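PDB 5B7W: cyclic di-GMP-binding protein XC_3703 from Xanthomonas campestris pv. campestris, which binds the second messenger cyclic di-GMP to regulate virulence and biofilm formation and, when free of it, promotes binding of a LysR-type transcriptional regulator to its target genes. Local coordinates for residues M1-H13 with D149-D161. Sequence-based numbering, arbitrary orientation.
Sequences MPSFDVISEVDKH and DFELPLQFDNFRD
A beta bulge interrupts the antiparallel pairing of Ser-3 to Ile-7 with Gln-155 to Arg-160. Ser-3 pairs with Arg-160, but Asp-5 pairs with Asp-157, so one extra residue sits on the later strand. That residue belongs to the pair Asn-158 and Phe-159, which lie opposite Phe-4. Asn-158 has a positive phi (56°). The bulge brings its OD1 to 3.3 Å from Asp-5 OD2. These two acceptors do not bond each other; both bind Arg-129, which forms a salt bridge with Asp-5. A water also links Asp-5 OD2 to Asp-157 OD1.

On the other face the Phe-4 CB lies over the centre of the Phe-159 ring, 3.7 Å from its centroid. The Phe-4 ring then meets Phe-156, CE2 to CD1 at 3.5 Å, with the planes 67° apart. Val-6 CG2 touches the edge of the Phe-156 ring.

Just beyond Ile-7, side-chain-to-backbone bonds continue the join. The Gln-155 chain bends at chi2 (92°), and its OE1 accepts Glu-9 N at 2.9 Å on a lone pair. Ser-8 OG donates to Pro-153 O at 2.7 Å.

Asp-161, just past the strand, probably helps bind cyclic di-GMP, as in related proteins. Strand 155-160 edges the sheet of this RRM-like domain, and strand 3-7 lies between it and strand 127-132. Helices 102-114 and 135-146 pack on the face that carries Phe-4, Val-6 and Phe-156.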
loop_
_atom_site.group_PDB
_atom_site.type_symbol
_atom_site.label_atom_id
_atom_site.label_comp_id
_atom_site.label_asym_id
_atom_site.label_seq_id
_atom_site.Cartn_x
_atom_site.Cartn_y
_atom_site.Cartn_z
ATOM N N MET A 1 -29.198 5.240 9.654
ATOM C CA MET A 1 -28.323 4.111 9.363
ATOM C C MET A 1 -26.857 4.526 9.453
ATOM O O MET A 1 -26.381 5.313 8.634
ATOM C CB MET A 1 -28.631 3.537 7.977
ATOM C CG MET A 1 -30.072 3.076 7.800
ATOM S SD MET A 1 -30.254 1.281 7.782
ATOM C CE MET A 1 -29.726 0.900 6.114
ATOM N N PRO A 2 -26.147 4.004 10.452
ATOM C CA PRO A 2 -24.730 4.346 10.607
ATOM C C PRO A 2 -23.901 3.838 9.437
ATOM O O PRO A 2 -24.256 2.863 8.769
ATOM C CB PRO A 2 -24.331 3.647 11.913
ATOM C CG PRO A 2 -25.623 3.349 12.612
ATOM C CD PRO A 2 -26.630 3.127 11.531
ATOM N N SER A 3 -22.778 4.511 9.198
ATOM C CA SER A 3 -21.930 4.163 8.068
ATOM C C SER A 3 -20.477 4.487 8.387
ATOM O O SER A 3 -20.172 5.254 9.304
ATOM C CB SER A 3 -22.364 4.897 6.794
ATOM O OG SER A 3 -22.121 6.288 6.899
ATOM N N PHE A 4 -19.585 3.881 7.608
ATOM C CA PHE A 4 -18.161 4.167 7.669
ATOM C C PHE A 4 -17.589 3.994 6.269
ATOM O O PHE A 4 -18.262 3.507 5.358
ATOM C CB PHE A 4 -17.441 3.262 8.676
ATOM C CG PHE A 4 -17.391 1.818 8.265
ATOM C CD1 PHE A 4 -18.444 0.966 8.551
ATOM C CD2 PHE A 4 -16.289 1.311 7.596
ATOM C CE1 PHE A 4 -18.401 -0.362 8.174
ATOM C CE2 PHE A 4 -16.240 -0.016 7.216
ATOM C CZ PHE A 4 -17.299 -0.853 7.503
ATOM N N ASP A 5 -16.332 4.392 6.107
ATOM C CA ASP A 5 -15.642 4.300 4.828
ATOM C C ASP A 5 -14.527 3.269 4.910
ATOM O O ASP A 5 -13.733 3.280 5.856
ATOM C CB ASP A 5 -15.069 5.655 4.411
ATOM C CG ASP A 5 -16.076 6.511 3.671
ATOM O OD1 ASP A 5 -17.116 5.969 3.244
ATOM O OD2 ASP A 5 -15.822 7.722 3.511
ATOM N N VAL A 6 -14.479 2.380 3.925
ATOM C CA VAL A 6 -13.332 1.504 3.721
ATOM C C VAL A 6 -12.370 2.228 2.791
ATOM O O VAL A 6 -12.715 2.535 1.645
ATOM C CB VAL A 6 -13.756 0.149 3.137
ATOM C CG1 VAL A 6 -12.554 -0.782 3.034
ATOM C CG2 VAL A 6 -14.852 -0.475 3.982
ATOM N N ILE A 7 -11.170 2.518 3.286
ATOM C CA ILE A 7 -10.191 3.276 2.523
ATOM C C ILE A 7 -8.911 2.464 2.408
ATOM O O ILE A 7 -8.690 1.484 3.127
ATOM C CB ILE A 7 -9.895 4.655 3.149
ATOM C CG1 ILE A 7 -9.232 4.488 4.519
ATOM C CG2 ILE A 7 -11.168 5.476 3.261
ATOM C CD1 ILE A 7 -8.890 5.799 5.193
ATOM N N SER A 8 -8.061 2.888 1.475
ATOM C CA SER A 8 -6.723 2.323 1.293
ATOM C C SER A 8 -5.806 3.508 1.004
ATOM O O SER A 8 -5.626 3.902 -0.152
ATOM C CB SER A 8 -6.690 1.291 0.177
ATOM O OG SER A 8 -5.436 0.631 0.150
ATOM N N GLU A 9 -5.240 4.077 2.063
ATOM C CA GLU A 9 -4.473 5.307 1.961
ATOM C C GLU A 9 -3.136 5.155 2.666
ATOM O O GLU A 9 -2.991 4.371 3.608
ATOM C CB GLU A 9 -5.242 6.491 2.557
ATOM C CG GLU A 9 -6.514 6.835 1.804
ATOM C CD GLU A 9 -7.223 8.044 2.379
ATOM O OE1 GLU A 9 -6.801 8.530 3.450
ATOM O OE2 GLU A 9 -8.201 8.509 1.758
ATOM N N VAL A 10 -2.159 5.921 2.190
ATOM C CA VAL A 10 -0.827 5.979 2.773
ATOM C C VAL A 10 -0.520 7.437 3.081
ATOM O O VAL A 10 -0.708 8.306 2.223
ATOM C CB VAL A 10 0.238 5.387 1.829
ATOM C CG1 VAL A 10 1.620 5.490 2.453
ATOM C CG2 VAL A 10 -0.096 3.942 1.489
ATOM N N ASP A 11 -0.063 7.703 4.303
ATOM C CA ASP A 11 0.293 9.063 4.686
ATOM C C ASP A 11 1.423 9.577 3.803
ATOM O O ASP A 11 2.471 8.936 3.680
ATOM C CB ASP A 11 0.700 9.106 6.158
ATOM C CG ASP A 11 0.973 10.515 6.647
ATOM O OD1 ASP A 11 2.141 10.950 6.585
ATOM O OD2 ASP A 11 0.019 11.185 7.096
ATOM N N LYS A 12 1.203 10.740 3.181
ATOM C CA LYS A 12 2.168 11.247 2.211
ATOM C C LYS A 12 3.488 11.637 2.865
ATOM O O LYS A 12 4.545 11.518 2.237
ATOM C CB LYS A 12 1.582 12.436 1.446
ATOM C CG LYS A 12 1.380 13.692 2.279
ATOM C CD LYS A 12 1.403 14.936 1.406
ATOM C CE LYS A 12 2.778 15.136 0.784
ATOM N NZ LYS A 12 2.845 16.360 -0.060
ATOM N N HIS A 13 3.455 12.099 4.118
ATOM C CA HIS A 13 4.698 12.475 4.783
ATOM C C HIS A 13 5.496 11.245 5.193
ATOM O O HIS A 13 6.710 11.176 4.964
ATOM C CB HIS A 13 4.417 13.351 6.001
ATOM C CG HIS A 13 5.612 13.536 6.881
ATOM N ND1 HIS A 13 6.729 14.236 6.478
ATOM C CD2 HIS A 13 5.879 13.087 8.130
ATOM C CE1 HIS A 13 7.628 14.220 7.446
ATOM N NE2 HIS A 13 7.138 13.530 8.459
ATOM N N ASP A 149 -8.561 -12.003 2.472
ATOM C CA ASP A 149 -7.415 -12.269 1.605
ATOM C C ASP A 149 -7.464 -11.254 0.467
ATOM O O ASP A 149 -7.943 -11.539 -0.632
ATOM C CB ASP A 149 -7.436 -13.708 1.089
ATOM C CG ASP A 149 -6.090 -14.156 0.557
ATOM O OD1 ASP A 149 -5.271 -14.653 1.358
ATOM O OD2 ASP A 149 -5.849 -14.013 -0.661
ATOM N N PHE A 150 -6.955 -10.055 0.740
ATOM C CA PHE A 150 -7.095 -8.922 -0.162
ATOM C C PHE A 150 -5.729 -8.377 -0.553
ATOM O O PHE A 150 -4.797 -8.363 0.258
ATOM C CB PHE A 150 -7.935 -7.817 0.483
ATOM C CG PHE A 150 -8.573 -6.891 -0.503
ATOM C CD1 PHE A 150 -9.434 -7.382 -1.469
ATOM C CD2 PHE A 150 -8.326 -5.529 -0.461
ATOM C CE1 PHE A 150 -10.027 -6.538 -2.380
ATOM C CE2 PHE A 150 -8.920 -4.679 -1.370
ATOM C CZ PHE A 150 -9.772 -5.185 -2.329
ATOM N N GLU A 151 -5.626 -7.922 -1.801
ATOM C CA GLU A 151 -4.395 -7.381 -2.364
ATOM C C GLU A 151 -4.128 -5.943 -1.939
ATOM O O GLU A 151 -3.231 -5.303 -2.498
ATOM C CB GLU A 151 -4.442 -7.464 -3.893
ATOM C CG GLU A 151 -5.617 -6.724 -4.515
ATOM C CD GLU A 151 -5.676 -6.883 -6.020
ATOM O OE1 GLU A 151 -6.591 -7.582 -6.508
ATOM O OE2 GLU A 151 -4.810 -6.313 -6.715
ATOM N N LEU A 152 -4.885 -5.422 -0.971
ATOM C CA LEU A 152 -4.730 -4.048 -0.528
ATOM C C LEU A 152 -4.852 -3.922 0.986
ATOM O O LEU A 152 -5.713 -4.569 1.599
ATOM C CB LEU A 152 -5.763 -3.107 -1.162
ATOM C CG LEU A 152 -5.398 -2.319 -2.421
ATOM C CD1 LEU A 152 -5.636 -3.131 -3.676
ATOM C CD2 LEU A 152 -6.160 -0.999 -2.495
ATOM N N PRO A 153 -4.024 -3.079 1.596
ATOM C CA PRO A 153 -4.259 -2.712 2.996
ATOM C C PRO A 153 -5.533 -1.892 3.124
ATOM O O PRO A 153 -5.810 -1.008 2.311
ATOM C CB PRO A 153 -3.020 -1.882 3.359
ATOM C CG PRO A 153 -2.003 -2.212 2.300
ATOM C CD PRO A 153 -2.795 -2.477 1.064
ATOM N N LEU A 154 -6.313 -2.200 4.156
ATOM C CA LEU A 154 -7.591 -1.543 4.394
ATOM C C LEU A 154 -7.549 -0.799 5.720
ATOM O O LEU A 154 -7.093 -1.346 6.730
ATOM C CB LEU A 154 -8.742 -2.553 4.400
ATOM C CG LEU A 154 -8.992 -3.339 3.111
ATOM C CD1 LEU A 154 -10.213 -4.233 3.263
ATOM C CD2 LEU A 154 -9.154 -2.396 1.929
ATOM N N GLN A 155 -8.015 0.445 5.707
ATOM C CA GLN A 155 -8.290 1.206 6.915
ATOM C C GLN A 155 -9.755 1.622 6.910
ATOM O O GLN A 155 -10.456 1.496 5.903
ATOM C CB GLN A 155 -7.379 2.435 7.029
ATOM C CG GLN A 155 -5.897 2.135 6.880
ATOM C CD GLN A 155 -5.425 2.260 5.448
ATOM O OE1 GLN A 155 -5.697 3.257 4.778
ATOM N NE2 GLN A 155 -4.718 1.245 4.966
ATOM N N PHE A 156 -10.220 2.118 8.053
ATOM C CA PHE A 156 -11.628 2.449 8.223
ATOM C C PHE A 156 -11.745 3.745 9.008
ATOM O O PHE A 156 -11.123 3.892 10.064
ATOM C CB PHE A 156 -12.373 1.315 8.939
ATOM C CG PHE A 156 -12.043 -0.055 8.413
ATOM C CD1 PHE A 156 -12.752 -0.592 7.352
ATOM C CD2 PHE A 156 -11.016 -0.799 8.971
ATOM C CE1 PHE A 156 -12.448 -1.847 6.863
ATOM C CE2 PHE A 156 -10.706 -2.053 8.485
ATOM C CZ PHE A 156 -11.422 -2.578 7.431
ATOM N N ASP A 157 -12.538 4.680 8.492
ATOM C CA ASP A 157 -12.699 5.985 9.120
ATOM C C ASP A 157 -14.049 6.562 8.708
ATOM O O ASP A 157 -14.884 5.870 8.116
ATOM C CB ASP A 157 -11.541 6.918 8.744
ATOM C CG ASP A 157 -11.572 7.337 7.282
ATOM O OD1 ASP A 157 -12.220 6.648 6.465
ATOM O OD2 ASP A 157 -10.940 8.361 6.948
ATOM N N ASN A 158 -14.254 7.844 9.023
ATOM C CA ASN A 158 -15.449 8.591 8.630
ATOM C C ASN A 158 -16.722 7.893 9.109
ATOM O O ASN A 158 -17.695 7.738 8.368
ATOM C CB ASN A 158 -15.478 8.822 7.118
ATOM C CG ASN A 158 -16.394 9.963 6.721
ATOM O OD1 ASN A 158 -17.031 9.927 5.668
ATOM N ND2 ASN A 158 -16.470 10.983 7.569
ATOM N N PHE A 159 -16.705 7.467 10.370
ATOM C CA PHE A 159 -17.866 6.831 10.983
ATOM C C PHE A 159 -18.949 7.879 11.212
ATOM O O PHE A 159 -18.779 8.791 12.028
ATOM C CB PHE A 159 -17.468 6.158 12.294
ATOM C CG PHE A 159 -16.611 4.935 12.116
ATOM C CD1 PHE A 159 -15.279 5.047 11.744
ATOM C CD2 PHE A 159 -17.135 3.671 12.330
ATOM C CE1 PHE A 159 -14.492 3.923 11.583
ATOM C CE2 PHE A 159 -16.353 2.542 12.172
ATOM C CZ PHE A 159 -15.029 2.669 11.799
ATOM N N ARG A 160 -20.062 7.755 10.492
ATOM C CA ARG A 160 -21.165 8.697 10.589
ATOM C C ARG A 160 -22.431 7.974 11.028
ATOM O O ARG A 160 -22.594 6.773 10.796
ATOM C CB ARG A 160 -21.409 9.410 9.251
ATOM C CG ARG A 160 -20.178 10.107 8.687
ATOM C CD ARG A 160 -20.523 11.013 7.512
ATOM N NE ARG A 160 -21.250 10.314 6.455
ATOM C CZ ARG A 160 -22.536 10.508 6.178
ATOM N NH1 ARG A 160 -23.242 11.384 6.878
ATOM N NH2 ARG A 160 -23.115 9.828 5.197
ATOM N N ASP A 161 -23.325 8.720 11.668
ATOM C CA ASP A 161 -24.603 8.175 12.112
ATOM C C ASP A 161 -25.720 9.189 11.902
ATOM O O ASP A 161 -25.564 10.150 11.147
ATOM C CB ASP A 161 -24.532 7.763 13.584
ATOM C CG ASP A 161 -24.214 8.927 14.500
ATOM O OD1 ASP A 161 -23.016 9.228 14.686
ATOM O OD2 ASP A 161 -25.163 9.544 15.028
HETATM O O HOH W 1 -13.304 8.710 4.348
HETATM O O HOH W 2 -2.556 1.841 3.251
HETATM O O HOH W 3 -9.792 9.356 4.322
#